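Local coordinates for protein KLLA0E08119p (Kluyveromyces lactis, PDB 3VA7) that probably catalyses, through its biotin carboxylase, carboxyltransferase and biotin-carrier parts, the ATP-dependent carboxylation of urea to urea-1-carboxylate (allophanate), at residues A[676-681]-A[736-741]; A[709-714]-A[721-726]; A[338-343]-A[348-353]; A[43-48]-A[328-333]. All blocks are in the same frame, centred on the assembly; numbering follows the deposited sequence.

How the contacts relate
The four contacts form two pairs at opposite sides of the chain's centre, with the centres of contacts 1 and 3 about 82 Å apart. Contacts 1 and 2 lie in the carboxyltransferase part, centres about 7 Å apart, and touch directly: F678 packs on W711, and L677 O meets A712 N at 2.7 Å, a probable hydrogen bond. Contact 1 reaches the biotin group directly through N737 and T739 of strand 735-739; contact 2 lies behind it, farther from the biotin. Contacts 3 and 4 lie in the biotin carboxylase part, centres about 15 Å apart, where V338 CG2 packs on R45 CZ at 3.5 Å and helix 337-345 follows helix 326-333.

Contact 1: residues A[676-681]-A[736-741]; sequences DLFKEE and INFTGD. With BTI (5-(hexahydro-2-oxo-1H-thieno[3,4-D]imidazol-6-yl)pentanal), chain B.
F678 and F738 form an edge-to-face (T-shaped) aromatic pair that joins the loop leading into helix 680-688 to strand 735-739. The F678 ring presents its edge: CE2 stands 4.2 Å above the plane of the F738 ring, over its centre, and the closest atoms are F678 CZ and F738 CD1 at 3.9 Å. The centroids are 5.4 Å apart and the planes meet at 64°, a tilted rather than perpendicular edge-to-face pair. Both side chains leave their backbones toward one another, bridging CA atoms 11.0 Å apart. I683 also packs on F678, while Y682 and F686 of the same helix pack on F738, which makes the ring pair part of a larger buried apolar layer.

The neighbours of F738 on the strand, N737 and T739, serve the biotin group instead. With CG anti to the backbone N (chi1 -173°), the N737 amide extends away from the phenylalanine pair to the biotin group, where OD1 accepts a hydrogen bond from N2 of the ureido ring at 3.0 Å, with an angle of 153° at the hydrogen. T739 brings its methyl CG2 to within 3.6 Å of biotin C4, while its OG1 is bonded to R703 and to the carbonyl of E742. This alternation of side chains is that of a beta strand whose one side packs in the core beneath helix 680-688 and whose other side lines the biotin pocket of the carboxyltransferase active site.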
# COMPACT_ATOMS: atom_id res chain seq x y z
N ASP A 676 -0.93 42.06 -0.15
CA ASP A 676 -2.33 41.77 0.21
C ASP A 676 -2.35 40.76 1.37
O ASP A 676 -3.34 40.68 2.11
CB ASP A 676 -3.13 41.19 -0.99
CG ASP A 676 -2.36 40.15 -1.77
OD1 ASP A 676 -2.90 39.16 -2.30
OD2 ASP A 676 -1.14 40.29 -1.86
N LEU A 677 -1.23 40.02 1.55
CA LEU A 677 -1.10 38.98 2.57
C LEU A 677 0.04 39.17 3.62
O LEU A 677 -0.21 39.02 4.81
CB LEU A 677 -0.97 37.60 1.89
CG LEU A 677 -2.12 37.35 0.93
CD1 LEU A 677 -1.81 36.33 -0.16
CD2 LEU A 677 -3.34 36.97 1.75
N PHE A 678 1.27 39.41 3.16
CA PHE A 678 2.43 39.70 4.04
C PHE A 678 2.87 41.19 4.04
O PHE A 678 2.85 41.85 3.01
CB PHE A 678 3.64 38.92 3.59
CG PHE A 678 3.48 37.44 3.64
CD1 PHE A 678 3.00 36.74 2.54
CD2 PHE A 678 3.87 36.72 4.79
CE1 PHE A 678 2.88 35.37 2.55
CE2 PHE A 678 3.76 35.33 4.82
CZ PHE A 678 3.26 34.65 3.70
N LYS A 679 3.33 41.71 5.17
CA LYS A 679 3.97 43.02 5.10
C LYS A 679 5.22 43.00 4.23
O LYS A 679 5.99 42.02 4.27
CB LYS A 679 4.28 43.58 6.49
CG LYS A 679 3.07 44.25 7.09
CD LYS A 679 3.27 44.58 8.56
CE LYS A 679 1.90 44.92 9.21
NZ LYS A 679 0.87 45.33 8.13
N GLU A 680 5.40 44.07 3.44
CA GLU A 680 6.64 44.40 2.71
C GLU A 680 7.91 43.94 3.41
O GLU A 680 8.65 43.15 2.85
CB GLU A 680 6.77 45.91 2.49
CG GLU A 680 6.37 46.44 1.09
CD GLU A 680 7.35 45.99 0.04
OE1 GLU A 680 6.93 45.44 -1.03
OE2 GLU A 680 8.57 46.18 0.33
N GLU A 681 8.16 44.42 4.63
CA GLU A 681 9.44 44.08 5.30
C GLU A 681 9.58 42.59 5.53
O GLU A 681 10.69 42.03 5.38
CB GLU A 681 9.75 44.91 6.56
CG GLU A 681 8.66 45.08 7.59
CD GLU A 681 9.22 45.47 8.98
OE1 GLU A 681 8.44 46.08 9.77
OE2 GLU A 681 10.43 45.19 9.28
N ILE A 736 6.62 27.07 -0.54
CA ILE A 736 7.07 27.29 0.83
C ILE A 736 5.82 27.71 1.57
O ILE A 736 5.36 28.83 1.45
CB ILE A 736 8.27 28.26 0.87
CG1 ILE A 736 9.45 27.63 0.12
CG2 ILE A 736 8.77 28.50 2.24
CD1 ILE A 736 10.49 28.67 -0.28
N ASN A 737 5.25 26.76 2.29
CA ASN A 737 3.91 26.85 2.87
C ASN A 737 4.02 27.29 4.30
O ASN A 737 4.76 26.68 5.09
CB ASN A 737 3.31 25.43 2.81
CG ASN A 737 1.84 25.36 3.22
OD1 ASN A 737 1.47 24.44 3.91
ND2 ASN A 737 1.00 26.27 2.75
N PHE A 738 3.29 28.35 4.63
CA PHE A 738 3.26 28.90 5.96
C PHE A 738 2.12 28.28 6.82
O PHE A 738 0.98 28.80 6.85
CB PHE A 738 3.18 30.45 5.91
CG PHE A 738 4.54 31.12 5.87
CD1 PHE A 738 5.19 31.36 4.66
CD2 PHE A 738 5.18 31.50 7.04
CE1 PHE A 738 6.47 31.93 4.64
CE2 PHE A 738 6.45 32.07 7.02
CZ PHE A 738 7.08 32.29 5.81
N THR A 739 2.42 27.18 7.52
CA THR A 739 1.39 26.50 8.32
C THR A 739 1.33 27.27 9.60
O THR A 739 2.07 26.98 10.52
CB THR A 739 1.76 25.04 8.62
OG1 THR A 739 2.92 25.02 9.47
CG2 THR A 739 2.05 24.29 7.33
N GLY A 740 0.46 28.26 9.66
CA GLY A 740 0.52 29.27 10.77
C GLY A 740 1.77 30.16 10.61
O GLY A 740 2.02 30.71 9.51
N ASP A 741 2.60 30.25 11.64
CA ASP A 741 3.70 31.19 11.70
C ASP A 741 5.08 30.54 11.33
O ASP A 741 6.13 31.17 11.40
CB ASP A 741 3.72 31.85 13.07
CG ASP A 741 2.50 32.74 13.31
OD1 ASP A 741 2.28 33.68 12.50
OD2 ASP A 741 1.77 32.53 14.32
C11 BTI B . 5.76 18.02 7.48
O11 BTI B . 5.16 18.19 8.59
C10 BTI B . 5.23 18.53 6.10
C9 BTI B . 3.85 19.17 6.25
C8 BTI B . 3.36 19.98 5.06
C7 BTI B . 2.25 21.00 5.38
C2 BTI B . 1.08 20.46 6.18
S1 BTI B . 0.25 19.12 5.36
C6 BTI B . -1.27 19.38 6.22
C5 BTI B . -1.33 20.83 6.64
N3 BTI B . -2.17 21.41 5.63
C3 BTI B . -1.48 22.20 4.84
O3 BTI B . -2.01 22.90 3.86
N2 BTI B . -0.21 22.25 5.18
C4 BTI B . 0.02 21.52 6.42

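Contact 2: residues A[709-714]-A[721-726]; sequences PKWARS and LHPSNA
P723 lies over one face of the W711 indole, its CB 3.5 Å from W711 CG and 3.9 Å from the centroid of the five-membered ring, a CH-pi contact. S724 follows P723 across the same face toward the six-membered ring. Beside this apolar patch the guanidinium of R713 supplies two hydrogen bonds from one nitrogen: NH2 donates to P723 O at 2.7 Å and to N725 O at 3.0 Å. The first approaches from above the P723 carbonyl plane, and both acceptors sit slightly tilted from the guanidinium plane. A bend at chi3 (-63°) turns the R713 chain so that NE can also donate to a water, which in turn donates to P723 O.

Further out, P709 CB packs against the opposite face of W711, and the indole NE1 is hydrogen-bonded to D741 OD1. A leucine in place of W711 would probably leave the D741 carboxylate without this donor and open a gap between P709 and P723. Segment 721-726 is itself braced by N725 N bonding to H722 O at 2.8 Å, which closes a type I beta turn from H722 to N725 leading into strand 725-730 of the carboxyltransferase domain.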
# COMPACT_ATOMS: atom_id res chain seq x y z
N PRO A 709 6.42 35.67 10.72
CA PRO A 709 5.77 36.59 9.74
C PRO A 709 5.05 37.80 10.29
O PRO A 709 4.55 37.78 11.42
CB PRO A 709 4.74 35.69 9.01
CG PRO A 709 5.15 34.29 9.33
CD PRO A 709 5.83 34.33 10.69
N LYS A 710 4.99 38.84 9.47
CA LYS A 710 4.16 39.96 9.81
C LYS A 710 3.08 39.98 8.77
O LYS A 710 3.35 40.07 7.57
CB LYS A 710 4.96 41.28 9.85
CG LYS A 710 6.34 41.20 10.49
CD LYS A 710 7.07 42.50 10.31
CE LYS A 710 7.81 42.88 11.58
NZ LYS A 710 9.12 42.24 11.65
N TRP A 711 1.86 39.83 9.24
CA TRP A 711 0.73 39.63 8.38
C TRP A 711 0.03 40.94 7.96
O TRP A 711 -0.04 41.89 8.71
CB TRP A 711 -0.25 38.69 9.06
CG TRP A 711 0.35 37.36 9.37
CD1 TRP A 711 0.68 36.88 10.62
CD2 TRP A 711 0.72 36.34 8.44
NE1 TRP A 711 1.21 35.61 10.52
CE2 TRP A 711 1.24 35.25 9.20
CE3 TRP A 711 0.62 36.21 7.05
CZ2 TRP A 711 1.67 34.06 8.60
CZ3 TRP A 711 1.06 35.00 6.45
CH2 TRP A 711 1.59 33.96 7.23
N ALA A 712 -0.48 40.96 6.74
CA ALA A 712 -1.12 42.14 6.20
C ALA A 712 -2.54 42.14 6.63
O ALA A 712 -3.18 43.15 6.55
CB ALA A 712 -1.01 42.18 4.65
N ARG A 713 -3.07 40.99 7.01
CA ARG A 713 -4.46 40.90 7.43
C ARG A 713 -4.44 40.57 8.91
O ARG A 713 -3.41 40.10 9.44
CB ARG A 713 -5.23 39.81 6.64
CG ARG A 713 -5.21 39.92 5.13
CD ARG A 713 -6.00 38.78 4.52
NE ARG A 713 -5.38 37.49 4.82
CZ ARG A 713 -5.87 36.28 4.52
NH1 ARG A 713 -7.01 36.14 3.89
NH2 ARG A 713 -5.21 35.18 4.88
N SER A 714 -5.56 40.84 9.58
CA SER A 714 -5.68 40.65 11.02
C SER A 714 -6.08 39.20 11.31
O SER A 714 -5.75 38.67 12.39
CB SER A 714 -6.72 41.63 11.60
OG SER A 714 -8.05 41.37 11.13
N LEU A 721 -9.08 31.69 11.31
CA LEU A 721 -8.73 32.95 11.91
C LEU A 721 -7.29 33.32 11.71
O LEU A 721 -6.98 34.48 11.50
CB LEU A 721 -9.13 32.96 13.37
CG LEU A 721 -10.64 33.18 13.41
CD1 LEU A 721 -11.20 32.95 14.78
CD2 LEU A 721 -10.95 34.59 12.97
N HIS A 722 -6.38 32.37 11.71
CA HIS A 722 -4.99 32.77 11.64
C HIS A 722 -4.67 33.42 10.27
O HIS A 722 -5.08 32.90 9.23
CB HIS A 722 -4.11 31.59 11.88
CG HIS A 722 -2.68 31.93 11.95
ND1 HIS A 722 -2.00 32.06 13.14
CD2 HIS A 722 -1.77 32.18 10.97
CE1 HIS A 722 -0.74 32.36 12.89
NE2 HIS A 722 -0.57 32.43 11.58
N PRO A 723 -3.93 34.55 10.27
CA PRO A 723 -3.85 35.27 9.02
C PRO A 723 -3.18 34.54 7.90
O PRO A 723 -3.31 35.01 6.78
CB PRO A 723 -3.05 36.52 9.37
CG PRO A 723 -3.21 36.66 10.82
CD PRO A 723 -3.22 35.28 11.33
N SER A 724 -2.47 33.42 8.13
CA SER A 724 -1.91 32.57 7.04
C SER A 724 -2.94 31.64 6.41
O SER A 724 -2.64 30.99 5.39
CB SER A 724 -0.79 31.66 7.52
OG SER A 724 -1.33 30.58 8.28
N ASN A 725 -4.09 31.51 7.07
CA ASN A 725 -5.17 30.62 6.63
C ASN A 725 -5.82 31.17 5.36
O ASN A 725 -6.10 32.36 5.27
CB ASN A 725 -6.22 30.48 7.74
CG ASN A 725 -5.73 29.70 8.96
OD1 ASN A 725 -4.51 29.53 9.20
ND2 ASN A 725 -6.67 29.24 9.75
N ALA A 726 -6.12 30.28 4.42
CA ALA A 726 -6.49 30.64 3.07
C ALA A 726 -7.58 29.71 2.65
O ALA A 726 -7.61 28.55 3.08
CB ALA A 726 -5.28 30.47 2.13
O HOH W 1 -2.56 37.92 5.90

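Contact 3: residues A[338-343]-A[348-353]; sequences VEWMLR and DSPDFD
The C-terminal turns of helix 337-345, in the ATP-binding part of the biotin carboxylase region, are tied here to the loop that follows, and R343 and W340 do most of the work. D348 N returns to R343 O at 3.0 Å, a bond from residue i+5 back to residue i. The R343 side chain, bent at chi3 (39°), meets the same residue side-on: NE donates to D348 O at 3.1 Å, nearly along the C=O axis, and NH2 donates to that oxygen at 2.8 Å, from above the carbonyl plane. NH2 also forms a salt bridge with D348 OD2 at 3.0 Å. D348 O lies in the guanidinium plane, and the double grip on it fixes the rotation of the group. A methionine in place of R343 would probably leave the D348 carboxylate without its countercharge and the loop carbonyl without both donors.

One turn earlier, W340 offers the face of its six-membered ring to P350, whose CG stands 3.6 Å from the ring centroid, only 5° off the normal. F352 CE1 comes to 3.9 Å from W340 CZ3, the two rings slid apart so that they barely overlap, with planes 26° apart. I344 also packs on P350 and F352. Together these contacts fold the loop back on helix 337-345, on the way to strand 362-372 of the large antiparallel sheet in the biotin carboxylase part.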
# COMPACT_ATOMS: atom_id res chain seq x y z
N VAL A 338 -15.13 -34.83 -6.77
CA VAL A 338 -16.12 -34.39 -5.76
C VAL A 338 -17.54 -34.82 -6.13
O VAL A 338 -18.29 -35.24 -5.28
CB VAL A 338 -16.03 -32.86 -5.44
CG1 VAL A 338 -17.26 -32.32 -4.64
CG2 VAL A 338 -14.72 -32.53 -4.72
N GLU A 339 -17.92 -34.72 -7.40
CA GLU A 339 -19.31 -35.09 -7.79
C GLU A 339 -19.51 -36.58 -7.47
O GLU A 339 -20.47 -36.94 -6.79
CB GLU A 339 -19.56 -34.87 -9.28
CG GLU A 339 -20.98 -35.31 -9.71
CD GLU A 339 -21.27 -35.13 -11.20
OE1 GLU A 339 -22.34 -35.61 -11.66
OE2 GLU A 339 -20.44 -34.54 -11.90
N TRP A 340 -18.59 -37.41 -7.98
CA TRP A 340 -18.53 -38.82 -7.68
C TRP A 340 -18.61 -39.10 -6.18
O TRP A 340 -19.46 -39.84 -5.75
CB TRP A 340 -17.28 -39.41 -8.27
CG TRP A 340 -17.45 -39.84 -9.66
CD1 TRP A 340 -17.91 -39.08 -10.73
CD2 TRP A 340 -17.20 -41.15 -10.17
NE1 TRP A 340 -17.97 -39.86 -11.88
CE2 TRP A 340 -17.52 -41.13 -11.57
CE3 TRP A 340 -16.74 -42.36 -9.60
CZ2 TRP A 340 -17.38 -42.26 -12.39
CZ3 TRP A 340 -16.58 -43.46 -10.39
CH2 TRP A 340 -16.91 -43.42 -11.77
N MET A 341 -17.74 -38.51 -5.39
CA MET A 341 -17.80 -38.69 -3.96
C MET A 341 -19.23 -38.44 -3.47
O MET A 341 -19.81 -39.25 -2.74
CB MET A 341 -16.84 -37.74 -3.26
CG MET A 341 -15.33 -38.02 -3.48
SD MET A 341 -14.27 -36.83 -2.61
CE MET A 341 -14.75 -36.96 -0.91
N LEU A 342 -19.82 -37.33 -3.88
CA LEU A 342 -21.12 -37.00 -3.34
C LEU A 342 -22.14 -38.10 -3.70
O LEU A 342 -22.93 -38.53 -2.85
CB LEU A 342 -21.58 -35.62 -3.84
CG LEU A 342 -20.82 -34.44 -3.21
CD1 LEU A 342 -21.00 -33.12 -4.02
CD2 LEU A 342 -21.19 -34.24 -1.77
N ARG A 343 -22.10 -38.56 -4.95
CA ARG A 343 -23.09 -39.45 -5.45
C ARG A 343 -22.91 -40.79 -4.76
O ARG A 343 -23.91 -41.42 -4.37
CB ARG A 343 -22.98 -39.62 -6.95
CG ARG A 343 -23.43 -38.42 -7.82
CD ARG A 343 -23.58 -38.86 -9.29
NE ARG A 343 -24.17 -40.22 -9.32
CZ ARG A 343 -24.37 -40.99 -10.41
NH1 ARG A 343 -24.05 -40.56 -11.64
NH2 ARG A 343 -24.89 -42.21 -10.24
N ASP A 348 -25.94 -43.59 -4.51
CA ASP A 348 -26.45 -43.44 -5.86
C ASP A 348 -25.16 -43.47 -6.68
O ASP A 348 -24.87 -42.58 -7.50
CB ASP A 348 -27.27 -42.15 -5.99
CG ASP A 348 -27.74 -41.86 -7.42
OD1 ASP A 348 -28.94 -42.08 -7.72
OD2 ASP A 348 -26.92 -41.38 -8.25
N SER A 349 -24.37 -44.51 -6.43
CA SER A 349 -23.09 -44.64 -7.09
C SER A 349 -23.20 -44.83 -8.64
O SER A 349 -24.13 -45.46 -9.16
CB SER A 349 -22.23 -45.71 -6.36
OG SER A 349 -21.28 -46.36 -7.22
N PRO A 350 -22.25 -44.26 -9.38
CA PRO A 350 -22.08 -44.66 -10.80
C PRO A 350 -21.97 -46.16 -10.87
O PRO A 350 -21.37 -46.77 -10.01
CB PRO A 350 -20.70 -44.09 -11.17
CG PRO A 350 -20.50 -42.94 -10.21
CD PRO A 350 -21.22 -43.31 -8.92
N ASP A 351 -22.52 -46.77 -11.90
CA ASP A 351 -22.37 -48.22 -12.01
C ASP A 351 -20.92 -48.64 -12.46
O ASP A 351 -20.59 -48.57 -13.63
CB ASP A 351 -23.54 -48.72 -12.86
CG ASP A 351 -23.22 -49.86 -13.75
OD1 ASP A 351 -22.43 -50.74 -13.32
OD2 ASP A 351 -23.81 -49.86 -14.87
N PHE A 352 -20.10 -49.08 -11.50
CA PHE A 352 -18.62 -49.26 -11.71
C PHE A 352 -18.21 -50.24 -12.82
O PHE A 352 -17.24 -49.99 -13.53
CB PHE A 352 -17.92 -49.75 -10.43
CG PHE A 352 -17.63 -48.69 -9.42
CD1 PHE A 352 -18.28 -47.47 -9.42
CD2 PHE A 352 -16.71 -48.93 -8.42
CE1 PHE A 352 -18.03 -46.53 -8.46
CE2 PHE A 352 -16.44 -47.97 -7.46
CZ PHE A 352 -17.10 -46.77 -7.49
N ASP A 353 -18.91 -51.37 -12.96
CA ASP A 353 -18.51 -52.41 -13.91
C ASP A 353 -18.72 -51.94 -15.35
O ASP A 353 -18.18 -52.52 -16.32
CB ASP A 353 -19.28 -53.70 -13.66
CG ASP A 353 -19.30 -54.09 -12.19
OD1 ASP A 353 -18.22 -54.21 -11.55
OD2 ASP A 353 -20.44 -54.30 -11.68

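Contact 4: residues A[43-48]-A[328-333]; sequences AVRIMK and ITEMVT
R45 and E330 reach for each other from opposite directions between two helices whose nearest CA atoms, those same two residues, are 12.4 Å apart. The span is bridged by long side chains in contrasting shapes. R45 starts with CG anti to the backbone N and then bends sharply at chi2 (-109°), which swings its guanidinium round to meet E330. The latter has CG anti to its carbonyl carbon, beside the backbone N, and runs extended beyond it, so that its carboxylate stands well clear of helix 326-333. The two groups form a salt bridge: R45 NH2 donates to E330 OE2 at 2.8 Å, with an angle of 154° at the hydrogen. OE2 lies at the guanidinium edge, near its plane, and receives the bond on its syn lone pair. The guanidinium and carboxylate planes are 75° apart, and the bridge runs through the single nitrogen NH2; OE1 stays 3.5 Å from R45 NH2.

Helix 40-53 follows the first strand, 33-36, of the five-stranded parallel sheet at the N-terminal end of the biotin carboxylase part, and the bridge joins it to helix 326-333, some 280 residues later in the same part. Further partners hold both groups in place. R45 NH2 makes a second salt bridge with D336, NH1 bonds to T49, and NE bonds to H326. On E330, OE1 pairs with R394 while OE2 also accepts from L337 N; the two arginines and this N-H would probably favour the ionised carboxylate, despite the nearby D336.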
# COMPACT_ATOMS: atom_id res chain seq x y z
N ALA A 43 -12.27 -25.73 -0.12
CA ALA A 43 -13.65 -25.36 0.15
C ALA A 43 -14.25 -24.70 -1.12
O ALA A 43 -15.36 -25.08 -1.57
CB ALA A 43 -13.74 -24.46 1.35
N VAL A 44 -13.49 -23.76 -1.70
CA VAL A 44 -13.93 -23.08 -2.87
C VAL A 44 -14.18 -24.09 -4.01
O VAL A 44 -15.18 -23.97 -4.75
CB VAL A 44 -12.94 -21.98 -3.33
CG1 VAL A 44 -13.34 -21.43 -4.69
CG2 VAL A 44 -12.85 -20.84 -2.29
N ARG A 45 -13.30 -25.08 -4.15
CA ARG A 45 -13.48 -26.00 -5.26
C ARG A 45 -14.69 -26.94 -5.04
O ARG A 45 -15.39 -27.25 -6.02
CB ARG A 45 -12.18 -26.77 -5.57
CG ARG A 45 -12.34 -27.86 -6.67
CD ARG A 45 -12.26 -29.23 -6.08
NE ARG A 45 -12.61 -30.34 -6.96
CZ ARG A 45 -13.83 -30.56 -7.46
NH1 ARG A 45 -14.83 -29.73 -7.22
NH2 ARG A 45 -14.05 -31.64 -8.20
N ILE A 46 -14.96 -27.36 -3.80
CA ILE A 46 -16.05 -28.27 -3.52
C ILE A 46 -17.30 -27.49 -3.81
O ILE A 46 -18.24 -27.99 -4.45
CB ILE A 46 -16.02 -28.80 -2.06
CG1 ILE A 46 -15.02 -29.94 -1.91
CG2 ILE A 46 -17.38 -29.25 -1.54
CD1 ILE A 46 -14.48 -30.13 -0.45
N MET A 47 -17.32 -26.24 -3.40
CA MET A 47 -18.50 -25.39 -3.68
C MET A 47 -18.85 -25.16 -5.16
O MET A 47 -20.03 -24.99 -5.47
CB MET A 47 -18.42 -24.04 -2.96
CG MET A 47 -18.42 -24.22 -1.44
SD MET A 47 -18.09 -22.70 -0.55
CE MET A 47 -17.93 -23.37 1.12
N LYS A 48 -17.86 -25.17 -6.06
CA LYS A 48 -18.21 -24.97 -7.48
C LYS A 48 -19.03 -26.15 -7.93
O LYS A 48 -20.01 -25.99 -8.67
CB LYS A 48 -16.99 -24.91 -8.40
CG LYS A 48 -16.15 -23.70 -8.26
CD LYS A 48 -15.43 -23.39 -9.59
CE LYS A 48 -15.36 -24.59 -10.61
NZ LYS A 48 -15.16 -24.13 -12.06
N ILE A 328 -5.28 -32.96 -11.37
CA ILE A 328 -4.65 -33.39 -12.63
C ILE A 328 -5.36 -34.60 -13.25
O ILE A 328 -5.59 -34.68 -14.49
CB ILE A 328 -3.13 -33.58 -12.54
CG1 ILE A 328 -2.76 -34.65 -11.52
CG2 ILE A 328 -2.45 -32.27 -12.20
CD1 ILE A 328 -1.32 -35.00 -11.56
N THR A 329 -5.76 -35.52 -12.35
CA THR A 329 -6.60 -36.66 -12.69
C THR A 329 -7.90 -36.20 -13.38
O THR A 329 -8.34 -36.78 -14.42
CB THR A 329 -6.89 -37.50 -11.40
OG1 THR A 329 -5.64 -37.96 -10.85
CG2 THR A 329 -7.73 -38.69 -11.68
N GLU A 330 -8.50 -35.15 -12.84
CA GLU A 330 -9.75 -34.60 -13.43
C GLU A 330 -9.53 -34.03 -14.86
O GLU A 330 -10.43 -34.02 -15.69
CB GLU A 330 -10.41 -33.55 -12.52
CG GLU A 330 -10.94 -34.11 -11.21
CD GLU A 330 -11.69 -33.08 -10.34
OE1 GLU A 330 -11.59 -31.86 -10.63
OE2 GLU A 330 -12.39 -33.51 -9.37
N MET A 331 -8.31 -33.59 -15.15
CA MET A 331 -8.09 -32.95 -16.41
C MET A 331 -8.04 -34.10 -17.39
O MET A 331 -8.69 -34.03 -18.46
CB MET A 331 -6.76 -32.15 -16.46
CG MET A 331 -6.74 -30.87 -15.66
SD MET A 331 -7.55 -29.49 -16.52
CE MET A 331 -9.13 -29.70 -15.67
N VAL A 332 -7.28 -35.14 -17.07
CA VAL A 332 -7.09 -36.20 -18.08
C VAL A 332 -8.29 -37.15 -18.32
O VAL A 332 -8.34 -37.83 -19.35
CB VAL A 332 -5.78 -36.95 -17.92
CG1 VAL A 332 -4.67 -35.95 -17.81
CG2 VAL A 332 -5.83 -37.85 -16.70
N THR A 333 -9.28 -37.14 -17.42
CA THR A 333 -10.42 -38.07 -17.51
C THR A 333 -11.75 -37.32 -17.75
O THR A 333 -12.69 -37.87 -18.30
CB THR A 333 -10.48 -38.91 -16.20
OG1 THR A 333 -10.75 -38.08 -15.08
CG2 THR A 333 -9.12 -39.59 -15.93